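Local coordinates for beta-L-arabinobiosidase (Bacteroides thetaiotaomicron, PDB 5MQR), which probably hydrolyses glycosidic bonds in arabinose-containing side chains of plant pectin, acting as a beta-L-arabinobiosidase, and may also have a sialidase-like activity, at residues A[236-239]-A[240-243]; A[757-760]-A[761-764]; A[768-771]-A[772-776]. All blocks are in the same frame, centred on the assembly; numbering follows the deposited sequence.

Contact 1: residues A[236-239]-A[240-243]; sequences LDNP and LYMM
Asn238 turns its side-chain amide back onto Leu240 and Tyr241, capping the start of the short helix 239-242. Its OD1 accepts from Leu240 N at 3.0 Å, a weak bond because the N-H points well off the oxygen. Asn238 OD1 also lies 3.3 Å from Leu240 CB. With CG anti to the backbone N (chi1 -169°), the amide is carried forward beside the first turn, where Asn238 CG comes to 3.7 Å from Tyr241 CD1. The amide therefore sits at the edge of the phenol ring, with OD1 close to the ring plane, while the two planes stand 69° apart; this is an edge contact and not a stack. The main-chain oxygen of Asn238 completes the grip, taking Tyr241 N at 2.9 Å from above the carbonyl plane and Met242 N at 3.2 Å within it. Were the asparagine replaced by an alanine, Leu240 N would probably lose its capping acceptor and the edge of the Tyr241 ring its amide neighbour. Pro239 O accepts from Met243 N at 2.9 Å. Met242, a selenomethionine, bends at chi2 and chi3 and folds back toward the preceding helix, setting SE 4.3 Å from Leu236 CD2. This N-cap turn joins helix 226-236 to helix 239-242 in the N-terminal propeller region. Ile235 of the first helix packs against both Tyr241 and Met242. The Tyr241 hydroxyl is hydrogen-bonded to Asn379, and the Tyr241 side chain lies about 6 Å from a bound calcium ion. Its ring meets Tyr156 of strand 148-157 edge to face, which seats the short helix against the propeller strands.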
loop_
_atom_site.group_PDB
_atom_site.type_symbol
_atom_site.label_atom_id
_atom_site.label_comp_id
_atom_site.label_asym_id
_atom_site.label_seq_id
_atom_site.Cartn_x
_atom_site.Cartn_y
_atom_site.Cartn_z
ATOM N N LEU A 236 21.502 -34.834 10.510
ATOM C CA LEU A 236 21.445 -35.445 11.843
ATOM C C LEU A 236 21.886 -34.492 12.951
ATOM O O LEU A 236 21.376 -34.564 14.045
ATOM C CB LEU A 236 22.303 -36.714 11.910
ATOM C CG LEU A 236 21.833 -37.926 11.097
ATOM C CD1 LEU A 236 22.888 -39.039 11.099
ATOM C CD2 LEU A 236 20.504 -38.442 11.636
ATOM N N ASP A 237 22.816 -33.590 12.655
ATOM C CA ASP A 237 23.289 -32.611 13.641
ATOM C C ASP A 237 22.457 -31.346 13.677
ATOM O O ASP A 237 22.795 -30.421 14.399
ATOM C CB ASP A 237 24.768 -32.259 13.388
ATOM C CG ASP A 237 25.721 -33.469 13.541
ATOM O OD1 ASP A 237 25.359 -34.511 14.152
ATOM O OD2 ASP A 237 26.858 -33.369 13.024
ATOM N N ASN A 238 21.366 -31.283 12.918
ATOM C CA ASN A 238 20.549 -30.103 12.893
ATOM C C ASN A 238 19.218 -30.368 13.627
ATOM O O ASN A 238 18.340 -31.054 13.107
ATOM C CB ASN A 238 20.294 -29.688 11.453
ATOM C CG ASN A 238 19.669 -28.321 11.345
ATOM O OD1 ASN A 238 18.803 -27.958 12.129
ATOM N ND2 ASN A 238 20.120 -27.546 10.378
ATOM N N PRO A 239 19.052 -29.800 14.827
ATOM C CA PRO A 239 17.830 -30.075 15.597
ATOM C C PRO A 239 16.545 -29.657 14.917
ATOM O O PRO A 239 15.538 -30.311 15.132
ATOM C CB PRO A 239 18.030 -29.267 16.885
ATOM C CG PRO A 239 18.965 -28.167 16.490
ATOM C CD PRO A 239 19.907 -28.801 15.501
ATOM N N LEU A 240 16.585 -28.625 14.077
ATOM C CA LEU A 240 15.416 -28.228 13.299
ATOM C C LEU A 240 14.918 -29.337 12.349
ATOM O O LEU A 240 13.724 -29.418 12.060
ATOM C CB LEU A 240 15.674 -26.949 12.504
ATOM C CG LEU A 240 16.061 -25.718 13.320
ATOM C CD1 LEU A 240 16.163 -24.542 12.376
ATOM C CD2 LEU A 240 15.058 -25.438 14.433
ATOM N N TYR A 241 15.836 -30.163 11.864
ATOM C CA TYR A 241 15.488 -31.318 11.050
ATOM C C TYR A 241 15.031 -32.500 11.913
ATOM O O TYR A 241 14.103 -33.209 11.526
ATOM C CB TYR A 241 16.643 -31.681 10.085
ATOM C CG TYR A 241 16.638 -30.751 8.891
ATOM C CD1 TYR A 241 17.072 -29.424 9.001
ATOM C CD2 TYR A 241 16.110 -31.165 7.677
ATOM C CE1 TYR A 241 17.028 -28.561 7.907
ATOM C CE2 TYR A 241 16.058 -30.322 6.586
ATOM C CZ TYR A 241 16.515 -29.022 6.698
ATOM O OH TYR A 241 16.424 -28.198 5.590
HETATM N N MSE A 242 15.623 -32.694 13.094
HETATM C CA MSE A 242 15.173 -33.781 13.997
HETATM C C MSE A 242 13.752 -33.535 14.497
HETATM O O MSE A 242 12.963 -34.483 14.617
HETATM C CB MSE A 242 16.136 -34.007 15.146
HETATM C CG MSE A 242 17.550 -34.352 14.697
HETATM SE SE MSE A 242 17.565 -35.972 13.609
HETATM C CE MSE A 242 17.507 -35.154 11.821
HETATM N N MSE A 243 13.382 -32.269 14.701
HETATM C CA MSE A 243 12.007 -31.900 15.052
HETATM C C MSE A 243 10.985 -32.323 14.030
HETATM O O MSE A 243 9.801 -32.459 14.356
HETATM C CB MSE A 243 11.853 -30.394 15.218
HETATM C CG MSE A 243 12.606 -29.844 16.428
HETATM SE SE MSE A 243 11.943 -30.568 18.135
HETATM C CE MSE A 243 10.351 -29.405 18.191
#

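Contact 2: residues A[757-760]-A[761-764]; sequences AVLA and RYMV
Leu759 and Tyr762 touch three residues apart on helix 754-765, the leucine's CD1 resting 4.0 Å from Tyr762 CD2 as the two side chains slant across one another. Both have CG anti to the backbone N, at chi1 -178° for the leucine and 171° for the tyrosine, and this brings the methyl and the ring together along the same flank. Tyr762 CB also sits over the backbone, 3.4 Å from Leu759 O. Leu759 O accepts from Met763 N at 2.9 Å. The two preceding carbonyls, Ala757 O and Val758 O, accept from Arg761 N and Tyr762 N, ordinary alpha-helical bonds; the next, from Val764 N to Ala760 O at 3.4 Å, is weak. The helix belongs to the MGH1-like glycoside hydrolase region, the mainly helical part that gives six-hairpin glycosidases their name and that, as in relatives, is probably built as an (alpha/alpha)6 barrel. Its faces are filled by neighbouring helices: 712-719 lies against Ala757 and Ala760, 820-839 against Leu759 and Tyr762, and 768-788 against Val758. Arg761 is extended from CG to NE; NE is salt-bridged to Asp765, one turn on in the same helix, and NH1 reaches Asp729 of helix 726-737 in a second salt bridge. Ala760 O receives a further hydrogen bond from Arg720. Beyond the last turn, His1062, at the bend between strands 1053-1061 and 1064-1071, bonds to Met763 O through NE2 and to Val764 through its backbone.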
loop_
_atom_site.group_PDB
_atom_site.type_symbol
_atom_site.label_atom_id
_atom_site.label_comp_id
_atom_site.label_asym_id
_atom_site.label_seq_id
_atom_site.Cartn_x
_atom_site.Cartn_y
_atom_site.Cartn_z
ATOM N N ALA A 757 3.076 34.425 -5.300
ATOM C CA ALA A 757 2.000 33.485 -4.998
ATOM C C ALA A 757 1.315 32.911 -6.249
ATOM O O ALA A 757 0.994 31.736 -6.267
ATOM C CB ALA A 757 0.970 34.110 -4.053
ATOM N N VAL A 758 1.101 33.723 -7.279
ATOM C CA VAL A 758 0.534 33.232 -8.532
ATOM C C VAL A 758 1.479 32.245 -9.242
ATOM O O VAL A 758 1.012 31.217 -9.748
ATOM C CB VAL A 758 0.098 34.383 -9.471
ATOM C CG1 VAL A 758 -0.164 33.885 -10.893
ATOM C CG2 VAL A 758 -1.146 35.032 -8.914
ATOM N N LEU A 759 2.777 32.534 -9.285
ATOM C CA LEU A 759 3.722 31.554 -9.785
ATOM C C LEU A 759 3.715 30.263 -8.902
ATOM O O LEU A 759 3.727 29.147 -9.445
ATOM C CB LEU A 759 5.119 32.150 -9.912
ATOM C CG LEU A 759 6.198 31.212 -10.469
ATOM C CD1 LEU A 759 5.837 30.759 -11.877
ATOM C CD2 LEU A 759 7.565 31.877 -10.439
ATOM N N ALA A 760 3.636 30.409 -7.572
ATOM C CA ALA A 760 3.548 29.237 -6.671
ATOM C C ALA A 760 2.326 28.354 -6.994
ATOM O O ALA A 760 2.398 27.125 -6.902
ATOM C CB ALA A 760 3.490 29.678 -5.219
ATOM N N ARG A 761 1.211 28.991 -7.368
ATOM C CA ARG A 761 0.031 28.257 -7.768
ATOM C C ARG A 761 0.317 27.464 -9.015
ATOM O O ARG A 761 0.006 26.282 -9.057
ATOM C CB ARG A 761 -1.174 29.153 -8.018
ATOM C CG ARG A 761 -2.465 28.355 -8.047
ATOM C CD ARG A 761 -3.518 28.987 -8.906
ATOM N NE ARG A 761 -4.651 28.083 -9.038
ATOM C CZ ARG A 761 -5.783 28.370 -9.666
ATOM N NH1 ARG A 761 -5.967 29.544 -10.233
ATOM N NH2 ARG A 761 -6.746 27.460 -9.716
ATOM N N TYR A 762 0.891 28.120 -10.018
ATOM C CA TYR A 762 1.289 27.457 -11.255
ATOM C C TYR A 762 2.216 26.252 -11.033
ATOM O O TYR A 762 2.034 25.219 -11.662
ATOM C CB TYR A 762 1.901 28.454 -12.264
ATOM C CG TYR A 762 2.523 27.770 -13.449
ATOM C CD1 TYR A 762 1.723 27.186 -14.428
ATOM C CD2 TYR A 762 3.922 27.657 -13.571
ATOM C CE1 TYR A 762 2.295 26.501 -15.513
ATOM C CE2 TYR A 762 4.500 26.997 -14.645
ATOM C CZ TYR A 762 3.677 26.423 -15.614
ATOM O OH TYR A 762 4.230 25.786 -16.676
HETATM N N MSE A 763 3.167 26.371 -10.128
HETATM C CA MSE A 763 4.065 25.262 -9.787
HETATM C C MSE A 763 3.378 24.049 -9.183
HETATM O O MSE A 763 3.935 22.959 -9.201
HETATM C CB MSE A 763 5.159 25.728 -8.826
HETATM C CG MSE A 763 6.234 26.546 -9.551
HETATM SE SE MSE A 763 7.427 27.446 -8.221
HETATM C CE MSE A 763 8.994 26.357 -8.601
ATOM N N VAL A 764 2.205 24.233 -8.591
ATOM C CA VAL A 764 1.363 23.121 -8.184
ATOM C C VAL A 764 0.479 22.648 -9.335
ATOM O O VAL A 764 0.506 21.466 -9.667
ATOM C CB VAL A 764 0.509 23.454 -6.953
ATOM C CG1 VAL A 764 -0.552 22.390 -6.686
ATOM C CG2 VAL A 764 1.410 23.602 -5.744
#

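Contact 3: residues A[768-771]-A[772-776]; sequences KDFM and LDMTK
Phe770 and Met774, four residues apart, carry a local contact along the opening turns of helix 768-788, in the helical glycoside hydrolase region. Their side chains run side by side and point the same way, with Phe770 CE1 4.0 Å from CG of the selenomethionine Met774. The phenylalanine is brought there by holding CG anti to the backbone N (chi1 178°). Helix 726-737 packs on this pair through Ile732. On another flank Leu772 lays CD1 4.1 Å from Lys768 CG, while its CD2 reaches Met771 CE at 4.0 Å; Met771, bent at chi2 and chi3, continues to helix 820-839. The backbone starts out regular, Leu772 N bonding almost straight to Lys768 O at 2.8 Å. It tightens at Met774, whose N bonds to Met771 O at 3.1 Å from well above the carbonyl plane and only weakly to Phe770 O. A water also donates to Phe770 O at 2.9 Å and to Asp773 OD2 at 2.6 Å, lying off one face of the phenylalanine ring toward its rim. OD2 is also salt-bridged to Arg737. The water thus bridges the Phe770 carbonyl, whose helical bond is weak, to a carboxylate whose negative charge the arginine is likely to offset.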
loop_
_atom_site.group_PDB
_atom_site.type_symbol
_atom_site.label_atom_id
_atom_site.label_comp_id
_atom_site.label_asym_id
_atom_site.label_seq_id
_atom_site.Cartn_x
_atom_site.Cartn_y
_atom_site.Cartn_z
ATOM N N LYS A 768 -0.841 26.577 -17.506
ATOM C CA LYS A 768 -0.073 27.618 -18.198
ATOM C C LYS A 768 -0.967 28.777 -18.613
ATOM O O LYS A 768 -0.625 29.918 -18.383
ATOM C CB LYS A 768 0.654 27.028 -19.421
ATOM C CG LYS A 768 2.107 27.459 -19.627
ATOM C CD LYS A 768 2.973 26.271 -20.093
ATOM C CE LYS A 768 4.455 26.631 -20.161
ATOM N NZ LYS A 768 4.706 27.724 -21.155
ATOM N N ASP A 769 -2.132 28.493 -19.180
ATOM C CA ASP A 769 -2.998 29.568 -19.697
ATOM C C ASP A 769 -3.540 30.516 -18.622
ATOM O O ASP A 769 -3.680 31.703 -18.900
ATOM C CB ASP A 769 -4.171 29.014 -20.508
ATOM C CG ASP A 769 -3.726 28.268 -21.756
ATOM O OD1 ASP A 769 -2.698 28.626 -22.385
ATOM O OD2 ASP A 769 -4.424 27.302 -22.099
ATOM N N PHE A 770 -3.866 29.998 -17.437
ATOM C CA PHE A 770 -4.279 30.860 -16.338
ATOM C C PHE A 770 -3.147 31.844 -15.937
ATOM O O PHE A 770 -3.388 33.059 -15.825
ATOM C CB PHE A 770 -4.732 30.042 -15.113
ATOM C CG PHE A 770 -5.130 30.901 -13.950
ATOM C CD1 PHE A 770 -4.166 31.380 -13.053
ATOM C CD2 PHE A 770 -6.455 31.296 -13.788
ATOM C CE1 PHE A 770 -4.531 32.219 -12.006
ATOM C CE2 PHE A 770 -6.821 32.114 -12.735
ATOM C CZ PHE A 770 -5.855 32.578 -11.846
HETATM N N MSE A 771 -1.944 31.297 -15.714
HETATM C CA MSE A 771 -0.755 32.058 -15.335
HETATM C C MSE A 771 -0.411 33.061 -16.419
HETATM O O MSE A 771 -0.255 34.222 -16.112
HETATM C CB MSE A 771 0.400 31.109 -15.015
HETATM C CG MSE A 771 1.723 31.752 -14.571
HETATM SE SE MSE A 771 2.762 32.233 -16.187
HETATM C CE MSE A 771 3.196 30.406 -16.810
ATOM N N LEU A 772 -0.311 32.647 -17.680
ATOM C CA LEU A 772 0.057 33.564 -18.784
ATOM C C LEU A 772 -0.927 34.729 -18.900
ATOM O O LEU A 772 -0.514 35.893 -19.083
ATOM C CB LEU A 772 0.162 32.830 -20.127
ATOM C CG LEU A 772 1.292 31.781 -20.282
ATOM C CD1 LEU A 772 1.178 30.978 -21.579
ATOM C CD2 LEU A 772 2.660 32.438 -20.219
ATOM N N ASP A 773 -2.217 34.420 -18.744
ATOM C CA ASP A 773 -3.280 35.436 -18.789
ATOM C C ASP A 773 -3.264 36.445 -17.616
ATOM O O ASP A 773 -3.806 37.525 -17.751
ATOM C CB ASP A 773 -4.654 34.746 -18.902
ATOM C CG ASP A 773 -5.814 35.727 -18.902
ATOM O OD1 ASP A 773 -6.088 36.364 -19.947
ATOM O OD2 ASP A 773 -6.431 35.870 -17.823
HETATM N N MSE A 774 -2.657 36.080 -16.485
HETATM C CA MSE A 774 -2.539 36.955 -15.292
HETATM C C MSE A 774 -1.300 37.843 -15.270
HETATM O O MSE A 774 -1.175 38.714 -14.410
HETATM C CB MSE A 774 -2.541 36.095 -14.007
HETATM C CG MSE A 774 -3.950 35.848 -13.471
HETATM SE SE MSE A 774 -4.858 37.506 -12.932
HETATM C CE MSE A 774 -3.619 38.074 -11.497
ATOM N N THR A 775 -0.386 37.622 -16.217
ATOM C CA THR A 775 0.929 38.287 -16.264
ATOM C C THR A 775 0.825 39.832 -16.302
ATOM O O THR A 775 1.455 40.502 -15.484
ATOM C CB THR A 775 1.780 37.656 -17.417
ATOM O OG1 THR A 775 2.362 36.428 -16.934
ATOM C CG2 THR A 775 2.840 38.525 -17.920
ATOM N N LYS A 776 0.027 40.385 -17.212
ATOM C CA LYS A 776 -0.135 41.838 -17.298
ATOM C C LYS A 776 -0.684 42.445 -16.016
ATOM O O LYS A 776 -0.180 43.466 -15.568
ATOM C CB LYS A 776 -1.036 42.236 -18.469
ATOM C CG LYS A 776 -0.390 41.990 -19.817
ATOM C CD LYS A 776 -1.211 42.596 -20.957
ATOM C CE LYS A 776 -0.945 41.890 -22.284
ATOM N NZ LYS A 776 -1.053 42.861 -23.415
HETATM O O HOH W 1 -5.979 34.272 -15.790
#

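From the N terminus, contact 1 comes first: residues 236-239 and 240-243 round the turn between helices 226-236 and 239-242 in the propeller region. Some five hundred residues later come contacts 2 and 3, on successive helices of the glycoside hydrolase region. Each contact joins adjacent segments, so none closes a long loop, and the three run in series without nesting or crossing. Contact 1 lies across the chain's centre from the others, its centre 66 Å from that of contact 2. Contacts 2 and 3 are 11 Å apart between centres and touch directly: Arg761 makes a cation-pi contact with Phe770, and Tyr762 packs on Lys768 and Met771, tying helix 754-765 to helix 768-788.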